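Tlr1174 protein (Synechococcus elongatus, PDB 2OZT) converts 2-succinyl-6-hydroxy-2,4-cyclohexadiene-1-carboxylate to 2-succinylbenzoate with loss of water, using a divalent metal cation, as a step toward phylloquinone. Local coordinates at residues A[70-74]-A[75-79]; A[253-256]-A[257-261]; A[281-284]-A[285-289]; A[307-311]-A[312-316]. All coordinates share one frame; numbering follows the deposited sequence.

Contact 1: A[70-74]-A[75-79]; sequences GHLTP and EIMAT
T73 OG1 accepts a hydrogen bond from I76 N at 3.0 Å, an N-cap bond that opens the short helix 74-77. The N-H points almost straight at the hydroxyl oxygen (165°). Threonine suits an N-cap because its hydroxyl stands in for the carbonyl that an earlier turn would have offered; with chi1 at 60° OG1 is turned toward the first turn. Proline fits the next position, the first of the helix, where its missing N-H costs no helical bond. T73 O in turn takes M77 N, and P74 O takes A78 N in a more bent bond. The E75 side chain doubles back, bringing its CG to 3.1 Å from T73 OG1 and laying its carboxylate beside T73 CB.

On the apolar side, I76 crosses H71 at about a right angle and sets CD1 over a face of the imidazole, 4.1 Å from the ring centroid, a CH-pi contact. Its other branch, CG2, meets L72 CD2 at 4.0 Å. L72 also pairs its backbone with L3 at the margin of the N-terminal domain's antiparallel sheet, while W95 of helix 85-97 packs on L72, P74 and the selenomethionine M77. Beyond M77, T79 OG1 donates to I76 O at 2.6 Å in the carbonyl plane, and T79 N bonds to the same oxygen.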
loop_
_atom_site.group_PDB
_atom_site.type_symbol
_atom_site.label_atom_id
_atom_site.label_comp_id
_atom_site.label_asym_id
_atom_site.label_seq_id
_atom_site.Cartn_x
_atom_site.Cartn_y
_atom_site.Cartn_z
ATOM N N GLY A 70 10.145 28.631 6.578
ATOM C CA GLY A 70 10.821 28.019 7.714
ATOM C C GLY A 70 9.932 27.743 8.921
ATOM O O GLY A 70 10.357 27.071 9.867
ATOM N N HIS A 71 8.710 28.270 8.894
ATOM C CA HIS A 71 7.735 28.012 9.964
ATOM C C HIS A 71 6.433 27.505 9.348
ATOM O O HIS A 71 5.852 28.162 8.466
ATOM C CB HIS A 71 7.469 29.292 10.752
ATOM C CG HIS A 71 6.594 30.259 10.019
ATOM N ND1 HIS A 71 6.959 30.832 8.818
ATOM C CD2 HIS A 71 5.352 30.723 10.292
ATOM C CE1 HIS A 71 5.985 31.614 8.390
ATOM N NE2 HIS A 71 4.999 31.567 9.267
ATOM N N LEU A 72 5.950 26.375 9.846
ATOM C CA LEU A 72 4.755 25.756 9.298
ATOM C C LEU A 72 3.499 26.124 10.084
ATOM O O LEU A 72 3.528 26.235 11.314
ATOM C CB LEU A 72 4.893 24.221 9.292
ATOM C CG LEU A 72 5.934 23.563 8.385
ATOM C CD1 LEU A 72 6.041 22.079 8.751
ATOM C CD2 LEU A 72 5.568 23.738 6.918
ATOM N N THR A 73 2.406 26.244 9.350
ATOM C CA THR A 73 1.062 26.422 9.911
ATOM C C THR A 73 0.157 25.570 9.040
ATOM O O THR A 73 0.552 25.222 7.941
ATOM C CB THR A 73 0.590 27.895 9.760
ATOM O OG1 THR A 73 0.562 28.240 8.371
ATOM C CG2 THR A 73 1.509 28.860 10.516
ATOM N N PRO A 74 -1.074 25.256 9.500
ATOM C CA PRO A 74 -2.081 24.576 8.665
ATOM C C PRO A 74 -2.351 25.259 7.325
ATOM O O PRO A 74 -2.485 24.575 6.289
ATOM C CB PRO A 74 -3.332 24.583 9.561
ATOM C CG PRO A 74 -2.762 24.578 10.945
ATOM C CD PRO A 74 -1.558 25.454 10.880
ATOM N N GLU A 75 -2.411 26.588 7.324
ATOM C CA GLU A 75 -2.613 27.321 6.077
ATOM C C GLU A 75 -1.423 27.170 5.100
ATOM O O GLU A 75 -1.625 26.972 3.892
ATOM C CB GLU A 75 -2.971 28.794 6.347
ATOM C CG GLU A 75 -2.073 29.532 7.340
ATOM C CD GLU A 75 -2.544 29.523 8.820
ATOM O OE1 GLU A 75 -3.007 28.470 9.338
ATOM O OE2 GLU A 75 -2.402 30.589 9.483
ATOM N N ILE A 76 -0.195 27.207 5.620
ATOM C CA ILE A 76 0.982 26.908 4.777
ATOM C C ILE A 76 0.906 25.466 4.222
ATOM O O ILE A 76 1.127 25.228 3.018
ATOM C CB ILE A 76 2.298 27.183 5.532
ATOM C CG1 ILE A 76 2.524 28.708 5.625
ATOM C CG2 ILE A 76 3.512 26.477 4.857
ATOM C CD1 ILE A 76 3.564 29.109 6.617
HETATM N N MSE A 77 0.553 24.510 5.066
HETATM C CA MSE A 77 0.460 23.123 4.585
HETATM C C MSE A 77 -0.665 22.903 3.579
HETATM O O MSE A 77 -0.569 22.026 2.718
HETATM C CB MSE A 77 0.409 22.132 5.737
HETATM C CG MSE A 77 1.755 22.036 6.447
HETATM SE SE MSE A 77 1.696 20.840 7.934
HETATM C CE MSE A 77 0.216 21.682 8.902
ATOM N N ALA A 78 -1.700 23.744 3.640
ATOM C CA ALA A 78 -2.772 23.697 2.646
ATOM C C ALA A 78 -2.311 24.130 1.255
ATOM O O ALA A 78 -2.990 23.838 0.266
ATOM C CB ALA A 78 -4.000 24.512 3.120
ATOM N N THR A 79 -1.135 24.756 1.154
ATOM C CA THR A 79 -0.609 25.182 -0.151
ATOM C C THR A 79 0.107 24.022 -0.855
ATOM O O THR A 79 0.458 24.130 -2.029
ATOM C CB THR A 79 0.341 26.401 -0.068
ATOM O OG1 THR A 79 1.537 26.050 0.634
ATOM C CG2 THR A 79 -0.334 27.564 0.646
#

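Contact 2: A[253-256]-A[257-261]; sequences DSLS and LLLRR
L255 and L259, one helical turn apart, meet obliquely through L255 CG and L259 CD1 at 4.1 Å on the packed side of helix 252-260. Leucine suits this face, where branched apolar ends fill the space between a helix and the strands beneath it. The CG of L259 lies anti to its own carbonyl carbon (chi1 -67°), which carries it back along the helix to 3.3 Å from L255 O. L258 leans back in the same manner, with its CG over S254 O. Beneath the side chains run regular i to i+4 bonds: L257 N to D253 O, L258 N to S254 O, L259 N to L255 O, and R260 N to S256 O.

The solvent side is looser and polar. Here R260 stretches out from CG to NE, then brings its guanidinium back alongside S256, NH1 coming to 3.8 Å from S256 CB, with S256 O over one face of the group. Water 1 lies in the guanidinium plane at its edge; it accepts from R260 NH1 at 3.1 Å and donates to D253 O at 2.7 Å, so a single water ties the two ends of this face together. S256 OG is held elsewhere, by W290 NE1. At the end of the helix, L257 CG sits over the centre of the R261 guanidinium.

In the barrel domain this helix lies between strands 241-244 and 268-270 in the chain. L255 rests on F270, L259 on L268, L258 on V230 and Q231 of helix 227-235, and F249 of helix 246-249 touches S254, L255 and L258.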
loop_
_atom_site.group_PDB
_atom_site.type_symbol
_atom_site.label_atom_id
_atom_site.label_comp_id
_atom_site.label_asym_id
_atom_site.label_seq_id
_atom_site.Cartn_x
_atom_site.Cartn_y
_atom_site.Cartn_z
ATOM N N ASP A 253 -6.875 12.581 5.924
ATOM C CA ASP A 253 -8.246 13.107 6.102
ATOM C C ASP A 253 -9.057 12.962 4.836
ATOM O O ASP A 253 -10.293 12.855 4.879
ATOM C CB ASP A 253 -8.245 14.569 6.546
ATOM C CG ASP A 253 -7.911 14.746 8.005
ATOM O OD1 ASP A 253 -7.889 13.762 8.775
ATOM O OD2 ASP A 253 -7.662 15.926 8.390
ATOM N N SER A 254 -8.392 12.903 3.675
ATOM C CA SER A 254 -9.131 12.688 2.416
ATOM C C SER A 254 -9.734 11.267 2.307
ATOM O O SER A 254 -10.788 11.105 1.699
ATOM C CB SER A 254 -8.247 12.957 1.203
ATOM O OG SER A 254 -7.858 14.326 1.139
ATOM N N LEU A 255 -9.100 10.271 2.922
ATOM C CA LEU A 255 -9.710 8.926 2.885
ATOM C C LEU A 255 -10.926 8.947 3.801
ATOM O O LEU A 255 -11.977 8.475 3.453
ATOM C CB LEU A 255 -8.677 7.904 3.371
ATOM C CG LEU A 255 -9.232 6.486 3.202
ATOM C CD1 LEU A 255 -9.438 6.064 1.731
ATOM C CD2 LEU A 255 -8.302 5.515 3.870
ATOM N N SER A 256 -10.803 9.558 4.964
ATOM C CA SER A 256 -11.957 9.604 5.863
ATOM C C SER A 256 -13.145 10.327 5.232
ATOM O O SER A 256 -14.297 9.934 5.446
ATOM C CB SER A 256 -11.568 10.333 7.153
ATOM O OG SER A 256 -10.580 9.597 7.844
ATOM N N LEU A 257 -12.862 11.427 4.524
ATOM C CA LEU A 257 -13.917 12.127 3.790
ATOM C C LEU A 257 -14.585 11.231 2.752
ATOM O O LEU A 257 -15.829 11.198 2.673
ATOM C CB LEU A 257 -13.344 13.398 3.154
ATOM C CG LEU A 257 -14.387 14.257 2.437
ATOM C CD1 LEU A 257 -15.434 14.699 3.460
ATOM C CD2 LEU A 257 -13.621 15.459 1.914
ATOM N N LEU A 258 -13.789 10.501 1.967
ATOM C CA LEU A 258 -14.343 9.568 0.994
ATOM C C LEU A 258 -15.220 8.526 1.662
ATOM O O LEU A 258 -16.276 8.171 1.139
ATOM C CB LEU A 258 -13.218 8.891 0.188
ATOM C CG LEU A 258 -12.608 9.690 -0.955
ATOM C CD1 LEU A 258 -11.271 9.128 -1.389
ATOM C CD2 LEU A 258 -13.603 9.725 -2.129
ATOM N N LEU A 259 -14.786 8.023 2.813
ATOM C CA LEU A 259 -15.549 7.017 3.566
ATOM C C LEU A 259 -16.873 7.563 4.096
ATOM O O LEU A 259 -17.852 6.823 4.174
ATOM C CB LEU A 259 -14.713 6.449 4.714
ATOM C CG LEU A 259 -13.513 5.620 4.264
ATOM C CD1 LEU A 259 -12.509 5.392 5.388
ATOM C CD2 LEU A 259 -14.035 4.254 3.728
ATOM N N ARG A 260 -16.871 8.822 4.533
ATOM C CA ARG A 260 -18.116 9.478 4.981
ATOM C C ARG A 260 -19.074 9.611 3.815
ATOM O O ARG A 260 -20.311 9.580 4.012
ATOM C CB ARG A 260 -17.808 10.829 5.610
ATOM C CG ARG A 260 -17.160 10.697 6.963
ATOM C CD ARG A 260 -17.122 11.992 7.764
ATOM N NE ARG A 260 -16.239 11.756 8.902
ATOM C CZ ARG A 260 -14.954 12.094 8.937
ATOM N NH1 ARG A 260 -14.393 12.741 7.913
ATOM N NH2 ARG A 260 -14.235 11.808 10.008
ATOM N N ARG A 261 -18.514 9.780 2.617
ATOM C CA ARG A 261 -19.244 9.744 1.353
ATOM C C ARG A 261 -19.329 8.277 0.812
ATOM O O ARG A 261 -19.612 7.352 1.577
ATOM C CB ARG A 261 -18.622 10.765 0.365
ATOM C CG ARG A 261 -18.527 12.192 0.955
ATOM C CD ARG A 261 -17.735 13.153 0.066
ATOM N NE ARG A 261 -17.785 14.541 0.552
ATOM C CZ ARG A 261 -16.977 15.519 0.130
ATOM N NH1 ARG A 261 -16.015 15.285 -0.768
ATOM N NH2 ARG A 261 -17.113 16.744 0.629
HETATM O O HOH W 1 -11.828 14.058 6.787
#

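Contact 3: A[281-284]-A[285-289]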
loop_
_atom_site.group_PDB
_atom_site.type_symbol
_atom_site.label_atom_id
_atom_site.label_comp_id
_atom_site.label_asym_id
_atom_site.label_seq_id
_atom_site.Cartn_x
_atom_site.Cartn_y
_atom_site.Cartn_z
ATOM N N THR A 281 4.705 3.480 10.970
ATOM C CA THR A 281 4.145 3.694 12.300
ATOM C C THR A 281 3.005 4.701 12.235
ATOM O O THR A 281 1.975 4.508 12.890
ATOM C CB THR A 281 5.218 4.143 13.304
ATOM O OG1 THR A 281 6.299 3.218 13.272
ATOM C CG2 THR A 281 4.639 4.101 14.736
ATOM N N ALA A 282 3.154 5.739 11.425
ATOM C CA ALA A 282 2.081 6.680 11.197
ATOM C C ALA A 282 0.830 6.003 10.634
ATOM O O ALA A 282 -0.299 6.352 11.001
ATOM C CB ALA A 282 2.527 7.765 10.242
ATOM N N ILE A 283 1.022 5.058 9.708
ATOM C CA ILE A 283 -0.113 4.364 9.142
ATOM C C ILE A 283 -0.790 3.477 10.195
ATOM O O ILE A 283 -2.017 3.473 10.295
ATOM C CB ILE A 283 0.329 3.528 7.908
ATOM C CG1 ILE A 283 0.763 4.464 6.781
ATOM C CG2 ILE A 283 -0.839 2.659 7.422
ATOM C CD1 ILE A 283 1.521 3.708 5.606
ATOM N N PHE A 284 0.006 2.702 10.935
ATOM C CA PHE A 284 -0.598 1.917 12.023
ATOM C C PHE A 284 -1.364 2.812 13.023
ATOM O O PHE A 284 -2.402 2.373 13.545
ATOM C CB PHE A 284 0.416 1.012 12.721
ATOM C CG PHE A 284 0.642 -0.295 11.986
ATOM C CD1 PHE A 284 1.181 -0.306 10.698
ATOM C CD2 PHE A 284 0.329 -1.501 12.599
ATOM C CE1 PHE A 284 1.380 -1.525 10.023
ATOM C CE2 PHE A 284 0.537 -2.692 11.964
ATOM C CZ PHE A 284 1.065 -2.732 10.673
ATOM N N HIS A 285 -0.887 4.031 13.300
ATOM C CA HIS A 285 -1.668 4.933 14.148
ATOM C C HIS A 285 -3.012 5.243 13.483
ATOM O O HIS A 285 -4.060 5.272 14.143
ATOM C CB HIS A 285 -0.848 6.222 14.348
ATOM C CG HIS A 285 -1.622 7.374 14.930
ATOM N ND1 HIS A 285 -2.161 7.343 16.198
ATOM C CD2 HIS A 285 -1.959 8.578 14.409
ATOM C CE1 HIS A 285 -2.800 8.476 16.434
ATOM N NE2 HIS A 285 -2.685 9.248 15.371
ATOM N N LEU A 286 -2.984 5.574 12.192
ATOM C CA LEU A 286 -4.231 5.861 11.497
ATOM C C LEU A 286 -5.201 4.649 11.509
ATOM O O LEU A 286 -6.415 4.816 11.565
ATOM C CB LEU A 286 -3.937 6.252 10.041
ATOM C CG LEU A 286 -3.279 7.650 9.917
ATOM C CD1 LEU A 286 -2.591 7.808 8.573
ATOM C CD2 LEU A 286 -4.366 8.717 10.082
ATOM N N LEU A 287 -4.650 3.437 11.440
ATOM C CA LEU A 287 -5.485 2.246 11.506
ATOM C C LEU A 287 -6.227 2.093 12.829
ATOM O O LEU A 287 -7.202 1.350 12.898
ATOM C CB LEU A 287 -4.636 1.005 11.228
ATOM C CG LEU A 287 -4.019 0.913 9.785
ATOM C CD1 LEU A 287 -3.168 -0.322 9.613
ATOM C CD2 LEU A 287 -5.116 0.959 8.726
ATOM N N GLU A 288 -5.777 2.776 13.890
ATOM C CA GLU A 288 -6.553 2.735 15.153
ATOM C C GLU A 288 -7.907 3.433 14.945
ATOM O O GLU A 288 -8.874 3.095 15.634
ATOM C CB GLU A 288 -5.811 3.421 16.294
ATOM C CG GLU A 288 -4.538 2.715 16.786
ATOM C CD GLU A 288 -4.878 1.432 17.509
ATOM O OE1 GLU A 288 -5.587 1.495 18.545
ATOM O OE2 GLU A 288 -4.474 0.356 17.044
ATOM N N THR A 289 -7.953 4.399 14.039
ATOM C CA THR A 289 -9.226 5.031 13.653
ATOM C C THR A 289 -9.976 4.202 12.596
ATOM O O THR A 289 -11.148 3.875 12.792
ATOM C CB THR A 289 -9.006 6.463 13.214
ATOM O OG1 THR A 289 -8.542 7.243 14.354
ATOM C CG2 THR A 289 -10.315 7.074 12.640
HETATM O O HOH W 2 -2.721 0.111 15.054
#
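H285 N, L286 N and L287 N bond to T281 O, A282 O and I283 O in regular alpha-helical i to i+4 fashion, while the next bond, E288 N to F284 O, is long at 3.4 Å and weak. L287 carries most of the apolar contact. With chi1 at -65°, its CG is swung back over the preceding turn, 3.3 Å from I283 O and 4.3 Å from I283 CG2; its CD1 stands over one face of the F284 ring, 4.5 Å from F284 CD1. Replacing L287 with an alanine would probably open a gap beside I283 and remove the methyl that L287 sets over F284. F284 O gains a second donor in water 2, which donates at 2.7 Å and also donates to E288 OE2. The bend of the E288 chain at chi2 brings the carboxylate round to this water, and R106 NE forms a salt bridge with the same OE2. H285 turns its ring outward to stack on Y103. Large apolar residues suit the buried face of helix 277-290, which follows strand 268-270 in the enolase-superfamily barrel, its I283 side chain about 7 Å from that of K245, the predicted proton acceptor.

Contact 4: A[307-311]-A[312-316]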
loop_
_atom_site.group_PDB
_atom_site.type_symbol
_atom_site.label_atom_id
_atom_site.label_comp_id
_atom_site.label_asym_id
_atom_site.label_seq_id
_atom_site.Cartn_x
_atom_site.Cartn_y
_atom_site.Cartn_z
ATOM N N PRO A 307 10.557 -2.026 11.387
ATOM C CA PRO A 307 9.847 -2.257 12.641
ATOM C C PRO A 307 9.203 -0.977 13.181
ATOM O O PRO A 307 9.793 0.114 13.103
ATOM C CB PRO A 307 10.962 -2.763 13.573
ATOM C CG PRO A 307 11.958 -3.414 12.587
ATOM C CD PRO A 307 11.973 -2.443 11.455
ATOM N N LEU A 308 7.985 -1.105 13.696
ATOM C CA LEU A 308 7.292 0.063 14.217
ATOM C C LEU A 308 8.067 0.709 15.362
ATOM O O LEU A 308 8.710 0.001 16.166
ATOM C CB LEU A 308 5.864 -0.268 14.644
ATOM C CG LEU A 308 5.007 -0.990 13.598
ATOM C CD1 LEU A 308 3.597 -1.041 14.099
ATOM C CD2 LEU A 308 5.069 -0.286 12.229
ATOM N N LEU A 309 7.994 2.028 15.421
ATOM C CA LEU A 309 8.718 2.824 16.401
ATOM C C LEU A 309 7.900 2.978 17.674
ATOM O O LEU A 309 6.790 3.494 17.641
ATOM C CB LEU A 309 9.029 4.182 15.789
ATOM C CG LEU A 309 9.918 4.087 14.534
ATOM C CD1 LEU A 309 9.889 5.413 13.794
ATOM C CD2 LEU A 309 11.329 3.744 14.891
ATOM N N THR A 310 8.474 2.536 18.798
ATOM C CA THR A 310 7.733 2.447 20.071
ATOM C C THR A 310 8.176 3.473 21.124
ATOM O O THR A 310 7.557 3.580 22.188
ATOM C CB THR A 310 7.794 1.019 20.667
ATOM O OG1 THR A 310 9.145 0.700 21.013
ATOM C CG2 THR A 310 7.267 -0.025 19.681
ATOM N N THR A 311 9.240 4.212 20.827
ATOM C CA THR A 311 9.771 5.219 21.739
ATOM C C THR A 311 10.142 6.479 20.970
ATOM O O THR A 311 10.469 6.417 19.789
ATOM C CB THR A 311 11.038 4.718 22.498
ATOM O OG1 THR A 311 12.103 4.515 21.560
ATOM C CG2 THR A 311 10.774 3.420 23.269
ATOM N N LEU A 312 10.085 7.624 21.634
ATOM C CA LEU A 312 10.511 8.878 21.020
ATOM C C LEU A 312 12.014 8.872 20.684
ATOM O O LEU A 312 12.426 9.372 19.632
ATOM C CB LEU A 312 10.145 10.066 21.911
ATOM C CG LEU A 312 10.279 11.511 21.411
ATOM C CD1 LEU A 312 9.896 11.714 19.941
ATOM C CD2 LEU A 312 9.431 12.415 22.295
ATOM N N THR A 313 12.828 8.279 21.551
ATOM C CA THR A 313 14.259 8.163 21.266
ATOM C C THR A 313 14.551 7.361 19.996
ATOM O O THR A 313 15.534 7.638 19.299
ATOM C CB THR A 313 15.010 7.515 22.437
ATOM O OG1 THR A 313 14.468 6.216 22.684
ATOM C CG2 THR A 313 14.877 8.372 23.672
ATOM N N ALA A 314 13.701 6.375 19.692
ATOM C CA ALA A 314 13.872 5.588 18.467
ATOM C C ALA A 314 13.742 6.467 17.221
ATOM O O ALA A 314 14.482 6.272 16.239
ATOM C CB ALA A 314 12.871 4.446 18.394
ATOM N N TYR A 315 12.817 7.427 17.255
ATOM C CA TYR A 315 12.706 8.392 16.165
ATOM C C TYR A 315 13.971 9.234 16.104
ATOM O O TYR A 315 14.510 9.475 15.020
ATOM C CB TYR A 315 11.526 9.338 16.362
ATOM C CG TYR A 315 10.166 8.728 16.054
ATOM C CD1 TYR A 315 9.468 8.007 17.014
ATOM C CD2 TYR A 315 9.557 8.949 14.830
ATOM C CE1 TYR A 315 8.211 7.466 16.754
ATOM C CE2 TYR A 315 8.296 8.420 14.551
ATOM C CZ TYR A 315 7.627 7.673 15.512
ATOM O OH TYR A 315 6.367 7.145 15.257
ATOM N N GLU A 316 14.407 9.719 17.272
ATOM C CA GLU A 316 15.595 10.573 17.319
ATOM C C GLU A 316 16.844 9.854 16.810
ATOM O O GLU A 316 17.637 10.466 16.089
ATOM C CB GLU A 316 15.817 11.151 18.714
ATOM C CG GLU A 316 14.840 12.303 19.065
ATOM C CD GLU A 316 15.200 13.683 18.444
ATOM O OE1 GLU A 316 15.441 13.816 17.198
ATOM O OE2 GLU A 316 15.215 14.669 19.223
HETATM O O HOH W 3 5.295 5.893 17.603
#
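The Y315 ring receives L309 CD1 over one face, 3.6 Å from the ring centroid and 15° off the normal, a close CH-pi contact. L309 CB also touches the ring, 3.5 Å from CE1. T311 O lies near the ring plane at the edge, 3.4 Å from CD1, and water 3 sits in plane beside the hydroxyl. That water donates to L309 O at 2.8 Å and is hydrogen-bonded to Y315 OH, bridging the phenol to the loop. A tyrosine suits this place by pairing an apolar face with a polar tip. A phenylalanine here would probably leave water 3 without its phenolic partner and the loop carbonyl less firmly tied to the helix.

T311 is the N-cap of helix 312-320. Its OG1, placed by a chi1 of 66°, accepts from A314 N at 3.1 Å, while T311 O takes a weak bond from the same N-H. A314 CB lies 3.3 Å from T311 OG1 and meets L309 CD2 at 3.9 Å, its methyl filling the corner between the cap and the leucine.

From the N-terminal sheet, the ring of Y44, on strand 42-47, meets Y315 with planes at about 25°, and R34 of strand 23-36 forms a salt bridge with E316. The loop meets helix 277-290 through L309, which packs on A277 and whose N is hydrogen-bonded to T281 OG1; Y315 touches T281 of that helix as well.

Contact 3 is the buried member of the set, contact 2 is half buried, and contacts 1 and 4 lie at the surface. Contacts 2 and 3 each sit within one helix of the barrel domain and come within about 5 Å at their nearest atoms without touching; apolar packing and i to i+4 backbone bonds dominate both, the last such bond of contact 3 being weak, and each has a water on its polar side. Contacts 1 and 4, about 26 Å apart between centres, share threonine N-caps and CH-pi contacts where a loop or strand turns into a helix. Only contacts 3 and 4 touch, F284 CD2 lying 3.6 Å from L308 CD1, which joins the barrel helix to the C-terminal segment.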